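Local coordinates for protein farnesyl pyrophosphate synthetase (Staphylococcus aureus, PDB 5H9D) that probably makes heptaprenyl diphosphate by magnesium-dependent elongation of a prenyl chain, within the FPP/GGPP synthase family, at residues A[184-187]-A[188-192]; A[48-51]-A[52-55]. One frame throughout, in Å; residues are numbered along the deposited sequence.

Interaction 1: A[184-187]-A[188-192]; sequences SQSD and KETVR
The carbonyl oxygen of D187 is gripped by two groups of the following helical turn, the hydroxyl of T190 and the backbone N-H of V191. T190 OG1 donates to D187 O at 2.7 Å. The hydroxyl approaches in the plane of the carbonyl, on a lone pair, with a C=O...donor angle of 123°. V191 N reaches D187 O at 3.0 Å. Its N-H...acceptor angle of 173° makes this bond nearly straight, although the donor is tilted from the carbonyl plane. Together the two bonds fix the direction of the D187 carbonyl.

T190 holds OG1 between its own backbone N and carbonyl carbon (chi1 44°). This turns the hydroxyl back toward the residues before the helix. The D187 and T190 side chains cross at a slant, with D187 OD1 3.4 Å from T190 OG1. S186, just before the helix, brings CB to 3.4 Å from T190 OG1. The same S186 CB packs against V191 CG2 at 3.8 Å. V191 also rests on E178, A181 and I182 of helix 158-183, so it joins the two helices of the connection.

Further along, R192 N bonds to K188 O at 2.8 Å and continues the helical pattern. Beside it, R192 NH1 and E189 OE2 form a long ion pair at 3.8 Å. The carboxylate oxygen lies well out of the guanidinium plane, so charge alone would link them. D187, K188, E189 and R192 are exposed, and the contact is a surface one.

The bond from V191 N back to D187 O is an alpha-helical i+4 to i bond. The T190 hydroxyl, bound to the same carbonyl three residues back, adds a serine/threonine staple near the start of helix 188-215.

Interaction 2: A[48-51]-A[52-55]; sequences VILS and SQFG
The last residues of helix 43-51 lead into a type I beta turn, S52 to G55, and I49 and S52 meet at the junction. I49 O accepts both S52 OG, at 2.7 Å, and S52 N, at 2.8 Å. The hydroxyl, in the carbonyl plane on a lone pair, makes a serine/threonine staple. The S52 N-H, above that plane, makes a 3-10-type i+3 to i bond. S52 OG lies between its backbone N and carbonyl carbon (chi1 76°), which folds it back onto the helix end. The Q53 side chain bends at chi2 and brings NE2 to I49 O, a weak but straight bond of 3.3 Å; NE2 also bonds weakly to T60 OG1. Q53 N donates to L50 O at 3.2 Å, from above the carbonyl plane. The alpha-helical bond from S52 N to V48 O is weak. The F54 ring comes alongside, with S51 O at its edge and CE2 3.4 Å from L50 O. S51 OG turns away to F47 O.

This helix end is buried among several others. I49 packs on helix 6-20 and on A68 of helix 62-85, L50 on L306 and L307 of helix 302-315, and S52 on T64 of helix 62-85.

Overall arrangement
Interaction 2 comes first along the chain, at the end of helix 43-51. Interaction 1 follows much later, where helix 188-215 begins. Their centres are about 10 Å apart, on the same side of the chain's centre. The two loops touch directly. S184 OG bonds to S52 O at 2.7 Å, and S186 OG makes a weak bond to F54 O. S184 also shares backbone bonds with K56. One contact is buried and the other lies at the surface. All four segments lie within the polyprenyl synthetase region of the chain. In this mainly helical fold, the loop after helix 43-51 and the loop between helices 158-183 and 188-215 are thus tied side by side.

Interaction 1: A[184-187]-A[188-192]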
ATOM      1  N   SER A 184      -5.807  -2.662  22.607  1.00 66.94           N
ATOM      2  CA  SER A 184      -6.438  -2.446  23.914  1.00 68.63           C
ATOM      3  C   SER A 184      -6.419  -3.725  24.753  1.00 71.37           C
ATOM      4  O   SER A 184      -7.248  -3.933  25.645  1.00 71.23           O
ATOM      5  CB  SER A 184      -7.883  -1.955  23.732  1.00 65.31           C
ATOM      6  OG  SER A 184      -8.668  -2.900  23.039  1.00 62.52           O
ATOM      7  N   GLN A 185      -5.460  -4.585  24.441  1.00 74.60           N
ATOM      8  CA  GLN A 185      -5.286  -5.840  25.142  1.00 78.14           C
ATOM      9  C   GLN A 185      -6.563  -6.678  25.290  1.00 79.77           C
ATOM     10  O   GLN A 185      -7.058  -6.892  26.394  1.00 80.40           O
ATOM     11  CB  GLN A 185      -4.671  -5.573  26.519  1.00 79.10           C
ATOM     12  CG  GLN A 185      -3.470  -4.653  26.479  1.00 81.13           C
ATOM     13  CD  GLN A 185      -2.547  -4.828  27.674  1.00 82.36           C
ATOM     14  OE1 GLN A 185      -1.571  -5.593  27.616  1.00 80.39           O
ATOM     15  NE2 GLN A 185      -2.858  -4.131  28.771  1.00 81.78           N
ATOM     16  N   SER A 186      -7.103  -7.140  24.171  1.00 80.84           N
ATOM     17  CA  SER A 186      -8.279  -7.998  24.204  1.00 81.60           C
ATOM     18  C   SER A 186      -7.701  -9.413  24.297  1.00 82.31           C
ATOM     19  O   SER A 186      -6.475  -9.570  24.240  1.00 82.28           O
ATOM     20  CB  SER A 186      -9.109  -7.818  22.931  1.00 81.16           C
ATOM     21  OG  SER A 186      -9.806  -6.583  22.954  1.00 81.04           O
ATOM     22  N   ASP A 187      -8.548 -10.436  24.436  1.00 82.06           N
ATOM     23  CA  ASP A 187      -8.033 -11.800  24.556  1.00 82.91           C
ATOM     24  C   ASP A 187      -8.183 -12.664  23.327  1.00 83.86           C
ATOM     25  O   ASP A 187      -9.081 -12.452  22.513  1.00 84.35           O
ATOM     26  CB  ASP A 187      -8.658 -12.511  25.756  1.00 82.77           C
ATOM     27  CG  ASP A 187     -10.027 -11.989  26.087  1.00 82.54           C
ATOM     28  OD1 ASP A 187     -10.156 -10.749  26.172  1.00 80.75           O
ATOM     29  OD2 ASP A 187     -10.958 -12.813  26.271  1.00 82.39           O
ATOM     30  N   LYS A 188      -7.286 -13.640  23.212  1.00 83.75           N
ATOM     31  CA  LYS A 188      -7.250 -14.563  22.094  1.00 85.85           C
ATOM     32  C   LYS A 188      -8.570 -14.688  21.331  1.00 85.77           C
ATOM     33  O   LYS A 188      -8.598 -14.496  20.120  1.00 86.98           O
ATOM     34  CB  LYS A 188      -6.800 -15.953  22.571  1.00 88.74           C
ATOM     35  CG  LYS A 188      -6.722 -17.017  21.446  1.00 92.99           C
ATOM     36  CD  LYS A 188      -6.785 -18.470  21.978  1.00 94.32           C
ATOM     37  CE  LYS A 188      -5.551 -18.844  22.814  1.00 95.87           C
ATOM     38  NZ  LYS A 188      -5.640 -20.228  23.370  1.00 95.92           N
ATOM     39  N   GLU A 189      -9.657 -15.000  22.037  1.00 85.44           N
ATOM     40  CA  GLU A 189     -10.975 -15.180  21.412  1.00 84.03           C
ATOM     41  C   GLU A 189     -11.590 -13.949  20.796  1.00 82.02           C
ATOM     42  O   GLU A 189     -11.979 -13.966  19.636  1.00 82.70           O
ATOM     43  CB  GLU A 189     -11.970 -15.767  22.406  1.00 84.44           C
ATOM     44  CG  GLU A 189     -12.078 -17.254  22.268  1.00 87.09           C
ATOM     45  CD  GLU A 189     -12.449 -17.675  20.855  1.00 88.10           C
ATOM     46  OE1 GLU A 189     -13.584 -17.355  20.406  1.00 88.10           O
ATOM     47  OE2 GLU A 189     -11.600 -18.324  20.199  1.00 88.57           O
ATOM     48  N   THR A 190     -11.695 -12.890  21.582  1.00 80.10           N
ATOM     49  CA  THR A 190     -12.259 -11.640  21.099  1.00 78.17           C
ATOM     50  C   THR A 190     -11.477 -11.144  19.881  1.00 76.03           C
ATOM     51  O   THR A 190     -12.064 -10.658  18.922  1.00 75.06           O
ATOM     52  CB  THR A 190     -12.268 -10.576  22.228  1.00 78.25           C
ATOM     53  OG1 THR A 190     -11.012 -10.603  22.925  1.00 79.70           O
ATOM     54  CG2 THR A 190     -13.399 -10.866  23.216  1.00 76.83           C
ATOM     55  N   VAL A 191     -10.156 -11.291  19.919  1.00 74.70           N
ATOM     56  CA  VAL A 191      -9.305 -10.873  18.807  1.00 73.52           C
ATOM     57  C   VAL A 191      -9.587 -11.783  17.613  1.00 73.93           C
ATOM     58  O   VAL A 191      -9.858 -11.314  16.500  1.00 75.76           O
ATOM     59  CB  VAL A 191      -7.785 -10.962  19.161  1.00 71.62           C
ATOM     60  CG1 VAL A 191      -6.943 -10.625  17.939  1.00 68.29           C
ATOM     61  CG2 VAL A 191      -7.453  -9.996  20.287  1.00 70.11           C
ATOM     62  N   ARG A 192      -9.525 -13.088  17.845  1.00 72.57           N
ATOM     63  CA  ARG A 192      -9.790 -14.039  16.783  1.00 71.37           C
ATOM     64  C   ARG A 192     -11.181 -13.735  16.233  1.00 69.56           C
ATOM     65  O   ARG A 192     -11.425 -13.821  15.030  1.00 68.25           O
ATOM     66  CB  ARG A 192      -9.723 -15.468  17.321  1.00 73.09           C
ATOM     67  CG  ARG A 192      -8.851 -16.392  16.478  1.00 76.03           C
ATOM     68  CD  ARG A 192      -9.469 -16.673  15.118  1.00 77.90           C
ATOM     69  NE  ARG A 192     -10.262 -17.900  15.111  1.00 80.27           N
ATOM     70  CZ  ARG A 192     -11.377 -18.114  15.812  1.00 81.10           C
ATOM     71  NH1 ARG A 192     -11.878 -17.176  16.613  1.00 80.68           N
ATOM     72  NH2 ARG A 192     -11.999 -19.284  15.701  1.00 80.32           N
TER

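Interaction 2: A[48-51]-A[52-55]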
ATOM      1  N   VAL A  48     -10.930   0.201  13.418  1.00 57.05           N
ATOM      2  CA  VAL A  48      -9.872   0.121  14.419  1.00 58.48           C
ATOM      3  C   VAL A  48     -10.392   0.654  15.767  1.00 60.89           C
ATOM      4  O   VAL A  48     -10.256  -0.021  16.800  1.00 60.33           O
ATOM      5  CB  VAL A  48      -8.614   0.912  13.990  1.00 57.10           C
ATOM      6  CG1 VAL A  48      -7.550   0.808  15.049  1.00 56.89           C
ATOM      7  CG2 VAL A  48      -8.091   0.383  12.681  1.00 56.12           C
ATOM      8  N   ILE A  49     -10.975   1.861  15.761  1.00 61.89           N
ATOM      9  CA  ILE A  49     -11.538   2.433  16.984  1.00 62.72           C
ATOM     10  C   ILE A  49     -12.521   1.377  17.567  1.00 62.08           C
ATOM     11  O   ILE A  49     -12.269   0.832  18.630  1.00 60.96           O
ATOM     12  CB  ILE A  49     -12.274   3.819  16.696  1.00 65.34           C
ATOM     13  CG1 ILE A  49     -11.305   5.005  16.826  1.00 64.79           C
ATOM     14  CG2 ILE A  49     -13.418   4.061  17.685  1.00 66.29           C
ATOM     15  CD1 ILE A  49     -10.493   5.259  15.605  1.00 64.37           C
ATOM     16  N   LEU A  50     -13.603   1.071  16.844  1.00 62.59           N
ATOM     17  CA  LEU A  50     -14.618   0.084  17.267  1.00 62.49           C
ATOM     18  C   LEU A  50     -14.077  -1.251  17.752  1.00 63.82           C
ATOM     19  O   LEU A  50     -14.523  -1.752  18.774  1.00 63.89           O
ATOM     20  CB  LEU A  50     -15.623  -0.198  16.148  1.00 58.79           C
ATOM     21  CG  LEU A  50     -16.929   0.575  16.251  1.00 56.98           C
ATOM     22  CD1 LEU A  50     -17.897   0.009  15.262  1.00 55.78           C
ATOM     23  CD2 LEU A  50     -17.487   0.466  17.660  1.00 56.88           C
ATOM     24  N   SER A  51     -13.134  -1.829  17.012  1.00 65.09           N
ATOM     25  CA  SER A  51     -12.516  -3.096  17.397  1.00 66.81           C
ATOM     26  C   SER A  51     -11.810  -3.018  18.742  1.00 66.68           C
ATOM     27  O   SER A  51     -11.543  -4.037  19.353  1.00 69.03           O
ATOM     28  CB  SER A  51     -11.468  -3.539  16.362  1.00 67.03           C
ATOM     29  OG  SER A  51     -12.071  -4.005  15.175  1.00 71.13           O
ATOM     30  N   SER A  52     -11.485  -1.824  19.206  1.00 66.88           N
ATOM     31  CA  SER A  52     -10.777  -1.730  20.464  1.00 67.79           C
ATOM     32  C   SER A  52     -11.652  -1.631  21.696  1.00 69.05           C
ATOM     33  O   SER A  52     -11.144  -1.785  22.789  1.00 71.83           O
ATOM     34  CB  SER A  52      -9.801  -0.558  20.444  1.00 66.22           C
ATOM     35  OG  SER A  52     -10.483   0.666  20.602  1.00 66.61           O
ATOM     36  N   GLN A  53     -12.951  -1.386  21.539  1.00 70.64           N
ATOM     37  CA  GLN A  53     -13.860  -1.276  22.695  1.00 72.32           C
ATOM     38  C   GLN A  53     -14.136  -2.597  23.465  1.00 73.23           C
ATOM     39  O   GLN A  53     -14.731  -2.577  24.547  1.00 73.29           O
ATOM     40  CB  GLN A  53     -15.209  -0.679  22.263  1.00 71.85           C
ATOM     41  CG  GLN A  53     -15.107   0.561  21.394  1.00 71.60           C
ATOM     42  CD  GLN A  53     -14.429   1.717  22.080  1.00 70.88           C
ATOM     43  OE1 GLN A  53     -14.867   2.176  23.138  1.00 73.75           O
ATOM     44  NE2 GLN A  53     -13.362   2.205  21.482  1.00 69.82           N
ATOM     45  N   PHE A  54     -13.714  -3.735  22.915  1.00 73.15           N
ATOM     46  CA  PHE A  54     -13.938  -5.020  23.585  1.00 73.64           C
ATOM     47  C   PHE A  54     -12.641  -5.501  24.256  1.00 74.82           C
ATOM     48  O   PHE A  54     -12.410  -6.703  24.466  1.00 75.28           O
ATOM     49  CB  PHE A  54     -14.464  -6.036  22.557  1.00 70.76           C
ATOM     50  CG  PHE A  54     -15.646  -5.527  21.784  1.00 68.68           C
ATOM     51  CD1 PHE A  54     -16.921  -5.643  22.286  1.00 67.28           C
ATOM     52  CD2 PHE A  54     -15.468  -4.823  20.603  1.00 67.37           C
ATOM     53  CE1 PHE A  54     -18.001  -5.060  21.624  1.00 67.29           C
ATOM     54  CE2 PHE A  54     -16.541  -4.241  19.944  1.00 65.00           C
ATOM     55  CZ  PHE A  54     -17.807  -4.361  20.456  1.00 65.34           C
ATOM     56  N   GLY A  55     -11.801  -4.535  24.603  1.00 74.90           N
ATOM     57  CA  GLY A  55     -10.543  -4.853  25.230  1.00 75.58           C
ATOM     58  C   GLY A  55     -10.584  -4.435  26.674  1.00 76.41           C
ATOM     59  O   GLY A  55     -11.573  -4.660  27.371  1.00 77.09           O
TER